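Local coordinates for GAF domain/HD domain protein (PDB 3EEA) that is of unknown function in detail but, as a GAF-domain piece of a longer GAF/HD protein, probably serves an enzyme with phosphatase activity, at residues Glu6-Ser9 with Gly10-Asp13; Ser22-Leu25 with Arg26-Lys30; Thr52-Ala56 with Ser57-Val61; Lys102-Asn106 with Leu107-Ala111; Met114-Thr118 with Gln119-Ala123. All blocks are in the same frame, centred on the assembly; numbering follows the deposited sequence.

Contact 1 of 5, residues Glu6-Ser9 with Gly10-Asp13; sequences ERLS and GLTD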
loop_
_atom_site.group_PDB
_atom_site.type_symbol
_atom_site.label_atom_id
_atom_site.label_comp_id
_atom_site.label_asym_id
_atom_site.label_seq_id
_atom_site.Cartn_x
_atom_site.Cartn_y
_atom_site.Cartn_z
ATOM N N GLU A 6 8.495 20.672 10.146
ATOM C CA GLU A 6 8.939 21.540 11.248
ATOM C C GLU A 6 8.006 21.449 12.495
ATOM O O GLU A 6 8.504 21.411 13.607
ATOM C CB GLU A 6 9.077 22.967 10.763
ATOM C CG GLU A 6 9.641 23.884 11.774
ATOM C CD GLU A 6 8.618 24.890 12.283
ATOM O OE1 GLU A 6 8.067 25.661 11.446
ATOM O OE2 GLU A 6 8.402 24.936 13.521
ATOM N N ARG A 7 6.684 21.412 12.322
ATOM C CA ARG A 7 5.800 21.137 13.469
ATOM C C ARG A 7 5.237 19.782 13.417
ATOM O O ARG A 7 5.098 19.163 12.354
ATOM C CB ARG A 7 4.702 22.184 13.652
ATOM C CG ARG A 7 5.267 23.478 14.167
ATOM C CD ARG A 7 4.227 24.461 14.654
ATOM N NE ARG A 7 3.425 23.973 15.768
ATOM C CZ ARG A 7 3.749 24.085 17.052
ATOM N NH1 ARG A 7 4.887 24.632 17.428
ATOM N NH2 ARG A 7 2.924 23.623 17.970
ATOM N N LEU A 8 4.929 19.279 14.602
ATOM C CA LEU A 8 4.535 17.910 14.748
ATOM C C LEU A 8 3.242 17.642 13.961
ATOM O O LEU A 8 3.083 16.582 13.356
ATOM C CB LEU A 8 4.425 17.574 16.238
ATOM C CG LEU A 8 4.698 16.156 16.667
ATOM C CD1 LEU A 8 5.870 15.527 15.905
ATOM C CD2 LEU A 8 4.911 16.176 18.191
ATOM N N SER A 9 2.348 18.633 13.913
ATOM C CA SER A 9 1.094 18.479 13.176
ATOM C C SER A 9 1.286 17.984 11.724
ATOM O O SER A 9 0.549 17.112 11.275
ATOM C CB SER A 9 0.253 19.753 13.228
ATOM O OG SER A 9 1.001 20.922 12.897
ATOM N N GLY A 10 2.313 18.454 11.025
ATOM C CA GLY A 10 2.550 18.059 9.625
ATOM C C GLY A 10 3.087 16.651 9.448
ATOM O O GLY A 10 3.127 16.102 8.330
ATOM N N LEU A 11 3.527 16.053 10.548
ATOM C CA LEU A 11 4.106 14.728 10.515
ATOM C C LEU A 11 3.159 13.713 11.119
ATOM O O LEU A 11 3.463 12.526 11.135
ATOM C CB LEU A 11 5.414 14.707 11.301
ATOM C CG LEU A 11 6.475 15.718 10.913
ATOM C CD1 LEU A 11 7.626 15.659 11.890
ATOM C CD2 LEU A 11 6.953 15.432 9.508
ATOM N N THR A 12 2.025 14.164 11.654
ATOM C CA THR A 12 1.087 13.250 12.310
ATOM C C THR A 12 -0.302 13.357 11.738
ATOM O O THR A 12 -1.254 13.144 12.455
ATOM C CB THR A 12 1.038 13.486 13.854
ATOM O OG1 THR A 12 0.617 14.837 14.113
ATOM C CG2 THR A 12 2.382 13.201 14.482
ATOM N N ASP A 13 -0.418 13.579 10.435
ATOM C CA ASP A 13 -1.703 13.839 9.806
ATOM C C ASP A 13 -2.385 12.517 9.434
ATOM O O ASP A 13 -2.244 11.960 8.336
ATOM C CB ASP A 13 -1.534 14.756 8.595
ATOM C CG ASP A 13 -2.866 15.244 8.037
ATOM O OD1 ASP A 13 -3.892 14.560 8.247
ATOM O OD2 ASP A 13 -2.840 16.284 7.344
#
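The carbonyl of L8 is the hub of this local turn, which lies on the surface just ahead of helix 14-28. Two donors share L8 O: the backbone N of L11, at 2.9 Å, and the hydroxyl of T12, whose OG1 gives its proton to L8 O over 3.1 Å. They come from opposite faces of the carbonyl plane, each about 50° out of it. The T12 hydroxyl gets there because OG1 stands between its own backbone N and carbonyl carbon (chi1 60°), which turns it back onto the preceding turn.

Two further backbone bonds flank this hub. G10 N donates to R7 O at 3.2 Å. A weak bond runs from T12 N to S9 O at 3.3 Å. With the L11 bond they make three successive links, each spanning three residues, so the chain coils tightly here.

Apolar contact is slight. L8 CD1 and L11 CD1 approach to 4.4 Å, and the methyl CG2 of T12 lies 4.3 Å from L8 CG. L8 and T12 also touch F160 near the C-terminal end, while L11 packs on R117 of the second subunit. D13 then takes the N-cap position, its OD1 bonded to E16 N.

The chemistry is thus mostly that of main-chain polar groups: the turn depends on its carbonyls, the T12 hydroxyl gives L8 O a second donor, and the leucines add little greasy surface to one another.

Contact 2 of 5, residues Ser22-Leu25 with Arg26-Lys30; sequences SRLL and RKLVK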
loop_
_atom_site.group_PDB
_atom_site.type_symbol
_atom_site.label_atom_id
_atom_site.label_comp_id
_atom_site.label_asym_id
_atom_site.label_seq_id
_atom_site.Cartn_x
_atom_site.Cartn_y
_atom_site.Cartn_z
ATOM N N SER A 22 -7.637 4.753 1.471
ATOM C CA SER A 22 -8.916 4.585 0.767
ATOM C C SER A 22 -8.778 4.633 -0.738
ATOM O O SER A 22 -9.318 3.757 -1.468
ATOM C CB SER A 22 -9.958 5.591 1.286
ATOM O OG SER A 22 -10.096 5.429 2.708
ATOM N N ARG A 23 -7.990 5.576 -1.234
ATOM C CA ARG A 23 -7.772 5.675 -2.678
ATOM C C ARG A 23 -7.109 4.394 -3.235
ATOM O O ARG A 23 -7.519 3.843 -4.307
ATOM C CB ARG A 23 -6.896 6.900 -2.935
ATOM C CG ARG A 23 -6.372 7.045 -4.280
ATOM C CD ARG A 23 -5.628 8.364 -4.319
ATOM N NE ARG A 23 -4.483 8.264 -5.195
ATOM C CZ ARG A 23 -4.567 8.352 -6.507
ATOM N NH1 ARG A 23 -5.756 8.565 -7.072
ATOM N NH2 ARG A 23 -3.464 8.247 -7.256
ATOM N N LEU A 24 -6.059 3.946 -2.559
ATOM C CA LEU A 24 -5.320 2.765 -3.016
ATOM C C LEU A 24 -6.193 1.507 -2.993
ATOM O O LEU A 24 -6.172 0.732 -3.959
ATOM C CB LEU A 24 -4.074 2.541 -2.178
ATOM C CG LEU A 24 -3.114 1.482 -2.679
ATOM C CD1 LEU A 24 -2.696 1.794 -4.117
ATOM C CD2 LEU A 24 -1.932 1.368 -1.724
ATOM N N LEU A 25 -6.956 1.309 -1.912
ATOM C CA LEU A 25 -7.880 0.170 -1.839
ATOM C C LEU A 25 -8.856 0.221 -3.015
ATOM O O LEU A 25 -9.055 -0.825 -3.662
ATOM C CB LEU A 25 -8.659 0.111 -0.550
ATOM C CG LEU A 25 -7.801 -0.209 0.662
ATOM C CD1 LEU A 25 -8.653 0.116 1.914
ATOM C CD2 LEU A 25 -7.287 -1.671 0.609
ATOM N N ARG A 26 -9.437 1.389 -3.279
ATOM C CA ARG A 26 -10.414 1.476 -4.394
ATOM C C ARG A 26 -9.809 1.163 -5.775
ATOM O O ARG A 26 -10.511 0.681 -6.692
ATOM C CB ARG A 26 -11.156 2.801 -4.388
ATOM C CG ARG A 26 -12.227 2.759 -3.310
ATOM C CD ARG A 26 -13.095 3.994 -3.200
ATOM N NE ARG A 26 -13.955 4.280 -4.357
ATOM C CZ ARG A 26 -15.127 3.699 -4.622
ATOM N NH1 ARG A 26 -15.620 2.750 -3.850
ATOM N NH2 ARG A 26 -15.812 4.065 -5.688
ATOM N N LYS A 27 -8.550 1.509 -5.947
ATOM C CA LYS A 27 -7.813 1.211 -7.172
ATOM C C LYS A 27 -7.410 -0.255 -7.292
ATOM O O LYS A 27 -7.250 -0.784 -8.421
ATOM C CB LYS A 27 -6.593 2.082 -7.248
ATOM C CG LYS A 27 -6.917 3.535 -7.528
ATOM C CD LYS A 27 -5.631 4.245 -7.769
ATOM C CE LYS A 27 -5.830 5.718 -7.810
ATOM N NZ LYS A 27 -4.499 6.274 -8.129
ATOM N N LEU A 28 -7.236 -0.930 -6.162
ATOM C CA LEU A 28 -6.786 -2.323 -6.196
ATOM C C LEU A 28 -7.917 -3.347 -6.164
ATOM O O LEU A 28 -7.731 -4.474 -6.593
ATOM C CB LEU A 28 -5.863 -2.596 -4.986
ATOM C CG LEU A 28 -4.505 -1.915 -5.117
ATOM C CD1 LEU A 28 -3.694 -2.089 -3.861
ATOM C CD2 LEU A 28 -3.787 -2.426 -6.416
ATOM N N VAL A 29 -9.061 -2.970 -5.593
ATOM C CA VAL A 29 -10.162 -3.906 -5.376
ATOM C C VAL A 29 -11.423 -3.194 -5.783
ATOM O O VAL A 29 -11.675 -2.090 -5.339
ATOM C CB VAL A 29 -10.248 -4.354 -3.884
ATOM C CG1 VAL A 29 -11.455 -5.317 -3.656
ATOM C CG2 VAL A 29 -8.936 -5.035 -3.393
ATOM N N LYS A 30 -12.212 -3.800 -6.670
ATOM C CA LYS A 30 -13.495 -3.196 -7.106
ATOM C C LYS A 30 -14.457 -3.125 -5.911
ATOM O O LYS A 30 -14.746 -4.134 -5.246
ATOM C CB LYS A 30 -14.118 -4.000 -8.265
ATOM C CG LYS A 30 -13.275 -3.898 -9.524
ATOM C CD LYS A 30 -13.829 -4.703 -10.727
ATOM C CE LYS A 30 -12.934 -4.536 -11.988
ATOM N NZ LYS A 30 -13.448 -5.335 -13.161
#
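L25 O is gripped by two backbone donors at the end of helix 14-28: V29 N, at 2.9 Å and nearly along the C=O axis, and, more weakly, L28 N at 3.1 Å. The weak bond spans three residues and the other four, as the last turn tightens and V29 leaves helical backbone angles. Before it the regular i to i+4 ladder runs from R26 N to S22 O, K27 N to R23 O and L28 N to L24 O, all close to 3.0 Å.

One turn apart on the apolar side, L24 CG meets L28 CD1 at 3.8 Å, the two side chains crossing at a slant. In L28 the bond to CG runs anti to the carbonyl carbon (chi1 -71°), which lays CD1 back along the helix toward L24. Both leucines rest on L146 of helix 137-158, and L28 also meets its own counterpart, L28 of the second subunit.

R23 and K27 reach out from the same side and both form salt bridges to D145 of the second subunit. That shared carboxylate probably offsets their like charges; their own separation in the model is too short to trust. The arrangement is that of an amphipathic helix end at a dimer interface, in the first helix of a GAF domain.

Contact 3 of 5, residues Thr52-Ala56 with Ser57-Val61; sequences TGLPA and SFLPV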
loop_
_atom_site.group_PDB
_atom_site.type_symbol
_atom_site.label_atom_id
_atom_site.label_comp_id
_atom_site.label_asym_id
_atom_site.label_seq_id
_atom_site.Cartn_x
_atom_site.Cartn_y
_atom_site.Cartn_z
ATOM N N THR A 52 -15.536 7.036 1.211
ATOM C CA THR A 52 -15.294 7.277 -0.182
ATOM C C THR A 52 -16.283 6.454 -0.967
ATOM O O THR A 52 -16.425 5.237 -0.766
ATOM C CB THR A 52 -13.862 6.839 -0.581
ATOM O OG1 THR A 52 -12.947 7.213 0.471
ATOM C CG2 THR A 52 -13.479 7.443 -1.886
ATOM N N GLY A 53 -16.959 7.113 -1.902
ATOM C CA GLY A 53 -17.949 6.476 -2.731
ATOM C C GLY A 53 -19.365 6.325 -2.230
ATOM O O GLY A 53 -20.164 5.662 -2.882
ATOM N N LEU A 54 -19.709 6.871 -1.064
ATOM C CA LEU A 54 -21.081 6.723 -0.585
ATOM C C LEU A 54 -21.979 7.592 -1.483
ATOM O O LEU A 54 -21.546 8.654 -1.918
ATOM C CB LEU A 54 -21.231 7.248 0.849
ATOM C CG LEU A 54 -20.703 6.439 2.012
ATOM C CD1 LEU A 54 -20.832 7.226 3.331
ATOM C CD2 LEU A 54 -21.430 5.104 2.083
ATOM N N PRO A 55 -23.215 7.148 -1.731
ATOM C CA PRO A 55 -24.177 8.042 -2.360
ATOM C C PRO A 55 -24.338 9.280 -1.505
ATOM O O PRO A 55 -24.375 9.170 -0.275
ATOM C CB PRO A 55 -25.471 7.231 -2.377
ATOM C CG PRO A 55 -25.081 5.866 -2.221
ATOM C CD PRO A 55 -23.816 5.844 -1.426
ATOM N N ALA A 56 -24.397 10.437 -2.157
ATOM C CA ALA A 56 -24.383 11.735 -1.492
ATOM C C ALA A 56 -25.437 11.856 -0.383
ATOM O O ALA A 56 -25.181 12.496 0.658
ATOM C CB ALA A 56 -24.574 12.853 -2.517
ATOM N N SER A 57 -26.610 11.259 -0.601
ATOM C CA SER A 57 -27.661 11.307 0.406
ATOM C C SER A 57 -27.254 10.614 1.709
ATOM O O SER A 57 -27.769 10.962 2.762
ATOM C CB SER A 57 -28.962 10.693 -0.111
ATOM O OG SER A 57 -28.802 9.318 -0.387
ATOM N N PHE A 58 -26.326 9.654 1.652
ATOM C CA PHE A 58 -25.916 8.941 2.875
ATOM C C PHE A 58 -24.709 9.565 3.602
ATOM O O PHE A 58 -24.358 9.161 4.718
ATOM C CB PHE A 58 -25.693 7.469 2.571
ATOM C CG PHE A 58 -26.950 6.729 2.241
ATOM C CD1 PHE A 58 -27.919 6.506 3.223
ATOM C CD2 PHE A 58 -27.183 6.261 0.944
ATOM C CE1 PHE A 58 -29.099 5.825 2.924
ATOM C CE2 PHE A 58 -28.361 5.564 0.634
ATOM C CZ PHE A 58 -29.318 5.346 1.636
ATOM N N LEU A 59 -24.107 10.590 3.025
ATOM C CA LEU A 59 -22.974 11.214 3.662
ATOM C C LEU A 59 -23.313 11.841 5.039
ATOM O O LEU A 59 -22.559 11.640 5.977
ATOM C CB LEU A 59 -22.325 12.225 2.728
ATOM C CG LEU A 59 -20.913 12.667 3.040
ATOM C CD1 LEU A 59 -19.930 11.454 3.054
ATOM C CD2 LEU A 59 -20.542 13.753 1.996
ATOM N N PRO A 60 -24.447 12.568 5.170
ATOM C CA PRO A 60 -24.814 13.060 6.525
ATOM C C PRO A 60 -25.049 11.932 7.533
ATOM O O PRO A 60 -24.753 12.099 8.699
ATOM C CB PRO A 60 -26.134 13.810 6.309
ATOM C CG PRO A 60 -26.235 14.039 4.836
ATOM C CD PRO A 60 -25.379 13.042 4.129
ATOM N N VAL A 61 -25.594 10.809 7.076
ATOM C CA VAL A 61 -25.796 9.627 7.926
ATOM C C VAL A 61 -24.473 9.018 8.447
ATOM O O VAL A 61 -24.300 8.788 9.650
ATOM C CB VAL A 61 -26.571 8.529 7.164
ATOM C CG1 VAL A 61 -26.626 7.225 7.991
ATOM C CG2 VAL A 61 -27.976 9.036 6.787
#
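This is a local turn contact on the surface, where the chain leaves strand 46-52 and winds into helix 59-64; both segments belong to the GAF domain. Two backbone bonds close it. F58 N donates to P55 O at 2.8 Å, and L59 N to A56 O at 3.2 Å; in both the donor stands well above the carbonyl plane, by 41° in the first and 67° in the second. Each spans three residues, so the chain is already coiling as it passes from P55 to L59.

The side chains follow the same spacing. The P55 ring comes up to the edge of the F58 ring: CG lies in the ring plane, 3.8 Å from F58 CD2, with P55 CB scarcely farther away. A first torsion of -69° sets the F58 ring beside its own backbone N, on the side where P55 lies. Over one face of the same ring, toward its rim, sits S57 OG. On the other flank of the turn, L54 CD1 and L59 CD1 are in looser touch at 4.3 Å, while the ring carbon CD of P60 lies 3.5 Å from A56 O.

L54, P55 and F58 all line the pocket that holds a bound polyether, probably from the crystallisation liquor, and the side chain of F58 comes within about 3 Å of it. The chemistry implies an apolar pocket wall of leucine, proline and phenylalanine, shaped by a turn that two backbone hydrogen bonds hold.

Contact 4 of 5, residues Lys102-Asn106 with Leu107-Ala111; sequences KLLRN and LCVLA
L103, last residue of helix 98-103, only grazes the next segment: its carbonyl O lies 4.5 Å from L107 CD1. L104, the first residue to leave helical angles, carries the contact. Its CD2 meets L107 CD1 at 4.0 Å, the two side chains crossing at about a right angle, and its other branch, CD1, comes within 4.5 Å of V109 CG2. L104 O also takes the backbone N of L107 at 3.0 Å, closing a type I beta turn. R105 turns back to the helix end, where NH1 donates to K102 O over 3.1 Å, the acceptor lying in the guanidinium plane; N106 OD1 lies over a face of that group. N106 takes the third place in the turn and L107 ends it, its CD1 directed to L104 while L107 CD2 lies 3.9 Å from N106 O.

With an alanine in place of L107 the CD1 and CD2 methyls are gone, which would probably open a gap beside L104 and W33 and thin one wall of the polyether pocket.

The turn thus joins helix 98-103 to strand 107-116. L104 and L107 both lie against W33 of strand 33-39, L107 also reaches A127 and T129 of strand 119-129, and V109 pairs through its backbone with L87 of strand 85-87.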
loop_
_atom_site.group_PDB
_atom_site.type_symbol
_atom_site.label_atom_id
_atom_site.label_comp_id
_atom_site.label_asym_id
_atom_site.label_seq_id
_atom_site.Cartn_x
_atom_site.Cartn_y
_atom_site.Cartn_z
ATOM N N LYS A 102 -31.446 -2.758 6.693
ATOM C CA LYS A 102 -32.151 -2.100 5.616
ATOM C C LYS A 102 -31.175 -1.313 4.786
ATOM O O LYS A 102 -31.184 -1.425 3.559
ATOM C CB LYS A 102 -33.262 -1.194 6.144
ATOM C CG LYS A 102 -34.430 -1.953 6.754
ATOM C CD LYS A 102 -35.664 -1.054 6.938
ATOM C CE LYS A 102 -35.469 0.031 8.035
ATOM N NZ LYS A 102 -35.467 -0.502 9.445
ATOM N N LEU A 103 -30.321 -0.549 5.456
ATOM C CA LEU A 103 -29.350 0.278 4.762
ATOM C C LEU A 103 -28.444 -0.551 3.839
ATOM O O LEU A 103 -28.176 -0.126 2.721
ATOM C CB LEU A 103 -28.515 1.113 5.752
ATOM C CG LEU A 103 -29.076 2.501 6.066
ATOM C CD1 LEU A 103 -30.610 2.504 6.110
ATOM C CD2 LEU A 103 -28.439 3.055 7.359
ATOM N N LEU A 104 -28.054 -1.737 4.293
ATOM C CA LEU A 104 -27.018 -2.568 3.642
ATOM C C LEU A 104 -27.592 -3.766 2.876
ATOM O O LEU A 104 -26.844 -4.663 2.452
ATOM C CB LEU A 104 -26.039 -3.067 4.715
ATOM C CG LEU A 104 -25.430 -2.014 5.663
ATOM C CD1 LEU A 104 -24.581 -2.687 6.770
ATOM C CD2 LEU A 104 -24.595 -1.014 4.839
ATOM N N ARG A 105 -28.912 -3.791 2.693
ATOM C CA ARG A 105 -29.591 -4.985 2.168
ATOM C C ARG A 105 -29.120 -5.420 0.758
ATOM O O ARG A 105 -29.134 -6.597 0.451
ATOM C CB ARG A 105 -31.110 -4.770 2.152
ATOM C CG ARG A 105 -31.615 -4.008 0.932
ATOM C CD ARG A 105 -32.932 -3.315 1.176
ATOM N NE ARG A 105 -33.247 -2.488 0.023
ATOM C CZ ARG A 105 -32.871 -1.220 -0.148
ATOM N NH1 ARG A 105 -32.146 -0.569 0.766
ATOM N NH2 ARG A 105 -33.236 -0.589 -1.255
ATOM N N ASN A 106 -28.701 -4.474 -0.079
ATOM C CA ASN A 106 -28.231 -4.793 -1.437
ATOM C C ASN A 106 -26.736 -5.051 -1.552
ATOM O O ASN A 106 -26.189 -5.109 -2.691
ATOM C CB ASN A 106 -28.572 -3.657 -2.414
ATOM C CG ASN A 106 -30.040 -3.632 -2.814
ATOM O OD1 ASN A 106 -30.552 -2.580 -3.230
ATOM N ND2 ASN A 106 -30.721 -4.768 -2.687
ATOM N N LEU A 107 -26.062 -5.189 -0.402
ATOM C CA LEU A 107 -24.591 -5.138 -0.364
ATOM C C LEU A 107 -23.926 -6.374 0.251
ATOM O O LEU A 107 -24.516 -7.035 1.085
ATOM C CB LEU A 107 -24.162 -3.858 0.386
ATOM C CG LEU A 107 -24.630 -2.490 -0.127
ATOM C CD1 LEU A 107 -24.284 -1.336 0.861
ATOM C CD2 LEU A 107 -24.070 -2.107 -1.482
ATOM N N CYS A 108 -22.738 -6.722 -0.251
ATOM C CA CYS A 108 -21.823 -7.647 0.390
ATOM C C CYS A 108 -20.895 -6.718 1.206
ATOM O O CYS A 108 -20.360 -5.769 0.624
ATOM C CB CYS A 108 -21.025 -8.399 -0.687
ATOM S SG CYS A 108 -19.639 -9.339 0.014
ATOM N N VAL A 109 -20.723 -6.964 2.512
ATOM C CA VAL A 109 -19.905 -6.046 3.368
ATOM C C VAL A 109 -18.767 -6.765 4.068
ATOM O O VAL A 109 -18.956 -7.787 4.729
ATOM C CB VAL A 109 -20.735 -5.244 4.380
ATOM C CG1 VAL A 109 -19.796 -4.312 5.213
ATOM C CG2 VAL A 109 -21.886 -4.461 3.672
ATOM N N LEU A 110 -17.560 -6.260 3.827
ATOM C CA LEU A 110 -16.389 -6.768 4.450
ATOM C C LEU A 110 -15.972 -5.787 5.556
ATOM O O LEU A 110 -15.818 -4.596 5.292
ATOM C CB LEU A 110 -15.290 -6.931 3.431
ATOM C CG LEU A 110 -13.925 -7.314 3.932
ATOM C CD1 LEU A 110 -13.896 -8.768 4.430
ATOM C CD2 LEU A 110 -12.877 -7.091 2.814
ATOM N N ALA A 111 -15.796 -6.306 6.760
ATOM C CA ALA A 111 -15.395 -5.521 7.950
ATOM C C ALA A 111 -13.980 -5.935 8.367
ATOM O O ALA A 111 -13.765 -7.075 8.783
ATOM C CB ALA A 111 -16.373 -5.804 9.073
#

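Contact 5 of 5, residues Met114-Thr118 with Gln119-Ala123; sequences MVVRT and QVIGA
A beta hairpin, strands 107-116 and 119-129 of the antiparallel GAF sheet, turns back on itself here through a type II' turn from V116 to Q119. V116 and Q119 form a hydrogen-bonded pair: V116 N to Q119 O at 2.9 Å and Q119 N to V116 O at 3.0 Å. V115 and V120 are the non-hydrogen-bonded pair beyond, their CG2 methyls 4.2 Å apart. Farther on, I121 N donates to M114 O and M114 N to G122 O, both at 2.8 Å.

M114 and I121 cross at about a right angle, CB of M114 lying 3.9 Å from I121 CG1. The M114 chain bends at its thioether (chi3 44°), bringing CE back over I121, while SD passes above G122; a side chain on that glycine would clash with the sulfur. I121 CD1 in turn meets V116 CG2. Helix 137-158 covers M114 through V147 and A151.

A serine in place of M114 would probably leave I121 and the helix residues V147 and A151 without their thioether packing, opening a gap between sheet and helix.

At the turn, T118 and Q119 lie side by side, and T118 OG1 donates to Q119 OE1 at 3.2 Å, in the carbonyl plane and on a lone pair.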
loop_
_atom_site.group_PDB
_atom_site.type_symbol
_atom_site.label_atom_id
_atom_site.label_comp_id
_atom_site.label_asym_id
_atom_site.label_seq_id
_atom_site.Cartn_x
_atom_site.Cartn_y
_atom_site.Cartn_z
ATOM N N MET A 114 -8.739 -2.440 12.130
ATOM C CA MET A 114 -7.367 -1.857 12.107
ATOM C C MET A 114 -6.700 -2.325 13.399
ATOM O O MET A 114 -7.065 -1.902 14.496
ATOM C CB MET A 114 -7.425 -0.331 12.024
ATOM C CG MET A 114 -8.158 0.233 10.815
ATOM S SD MET A 114 -8.271 2.099 10.810
ATOM C CE MET A 114 -6.612 2.444 11.293
ATOM N N VAL A 115 -5.760 -3.254 13.273
ATOM C CA VAL A 115 -5.133 -3.875 14.412
ATOM C C VAL A 115 -3.625 -3.563 14.402
ATOM O O VAL A 115 -2.925 -3.674 13.351
ATOM C CB VAL A 115 -5.291 -5.400 14.324
ATOM C CG1 VAL A 115 -4.561 -6.081 15.469
ATOM C CG2 VAL A 115 -6.753 -5.793 14.293
ATOM N N VAL A 116 -3.155 -3.133 15.552
ATOM C CA VAL A 116 -1.741 -2.915 15.781
ATOM C C VAL A 116 -1.371 -3.692 17.003
ATOM O O VAL A 116 -1.888 -3.433 18.131
ATOM C CB VAL A 116 -1.426 -1.424 15.970
ATOM C CG1 VAL A 116 0.077 -1.185 16.258
ATOM C CG2 VAL A 116 -1.802 -0.733 14.716
ATOM N N ARG A 117 -0.528 -4.686 16.723
ATOM C CA ARG A 117 -0.135 -5.712 17.651
ATOM C C ARG A 117 -1.419 -6.375 18.104
ATOM O O ARG A 117 -2.111 -6.965 17.247
ATOM C CB ARG A 117 0.751 -5.126 18.747
ATOM C CG ARG A 117 2.172 -5.024 18.186
ATOM C CD ARG A 117 3.070 -4.055 18.903
ATOM N NE ARG A 117 4.411 -4.186 18.322
ATOM C CZ ARG A 117 5.366 -3.258 18.369
ATOM N NH1 ARG A 117 5.158 -2.094 18.980
ATOM N NH2 ARG A 117 6.540 -3.503 17.797
ATOM N N THR A 118 -1.798 -6.227 19.363
ATOM C CA THR A 118 -2.994 -6.950 19.831
ATOM C C THR A 118 -4.256 -6.096 19.919
ATOM O O THR A 118 -5.311 -6.603 20.338
ATOM C CB THR A 118 -2.741 -7.509 21.249
ATOM O OG1 THR A 118 -2.649 -6.419 22.168
ATOM C CG2 THR A 118 -1.449 -8.331 21.285
ATOM N N GLN A 119 -4.123 -4.804 19.605
ATOM C CA GLN A 119 -5.147 -3.808 19.851
ATOM C C GLN A 119 -5.893 -3.353 18.578
ATOM O O GLN A 119 -5.271 -3.138 17.551
ATOM C CB GLN A 119 -4.479 -2.600 20.474
ATOM C CG GLN A 119 -3.878 -2.935 21.852
ATOM C CD GLN A 119 -4.954 -3.401 22.821
ATOM O OE1 GLN A 119 -5.052 -4.599 23.163
ATOM N NE2 GLN A 119 -5.795 -2.463 23.250
ATOM N N VAL A 120 -7.215 -3.166 18.700
ATOM C CA VAL A 120 -8.069 -2.668 17.604
ATOM C C VAL A 120 -8.155 -1.171 17.788
ATOM O O VAL A 120 -8.597 -0.711 18.865
ATOM C CB VAL A 120 -9.476 -3.306 17.617
ATOM C CG1 VAL A 120 -10.404 -2.687 16.535
ATOM C CG2 VAL A 120 -9.410 -4.795 17.453
ATOM N N ILE A 121 -7.704 -0.401 16.786
ATOM C CA ILE A 121 -7.745 1.055 16.805
ATOM C C ILE A 121 -8.747 1.704 15.854
ATOM O O ILE A 121 -8.899 2.936 15.834
ATOM C CB ILE A 121 -6.362 1.686 16.543
ATOM C CG1 ILE A 121 -5.861 1.443 15.108
ATOM C CG2 ILE A 121 -5.327 1.136 17.534
ATOM C CD1 ILE A 121 -4.605 2.253 14.810
ATOM N N GLY A 122 -9.469 0.879 15.111
ATOM C CA GLY A 122 -10.375 1.375 14.090
ATOM C C GLY A 122 -10.895 0.239 13.240
ATOM O O GLY A 122 -10.682 -0.965 13.549
ATOM N N ALA A 123 -11.644 0.580 12.208
ATOM C CA ALA A 123 -12.231 -0.434 11.339
ATOM C C ALA A 123 -12.399 0.140 9.920
ATOM O O ALA A 123 -12.660 1.308 9.781
ATOM C CB ALA A 123 -13.560 -0.931 11.892
#

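The five contacts follow one another along the chain, each closing before the next opens. Contact 1 precedes helix 14-28 and contact 2 ends it, their centres about 26 Å apart. Contact 2 touches contact 3 where S22 and R26 pack on T52. Contacts 3 and 4, about 14 Å between centres, both supply residues to the polyether pocket. Contacts 4 and 5 share strand 107-116 but lie about 23 Å apart between centres, on opposite sides of the chain's centre. Contacts 1, 2 and 5 reach the second subunit, L11 packing on R117 of that subunit. Among these five, the pocket residues (contacts 3 and 4) and the subunit contacts (1, 2 and 5) fall in different places.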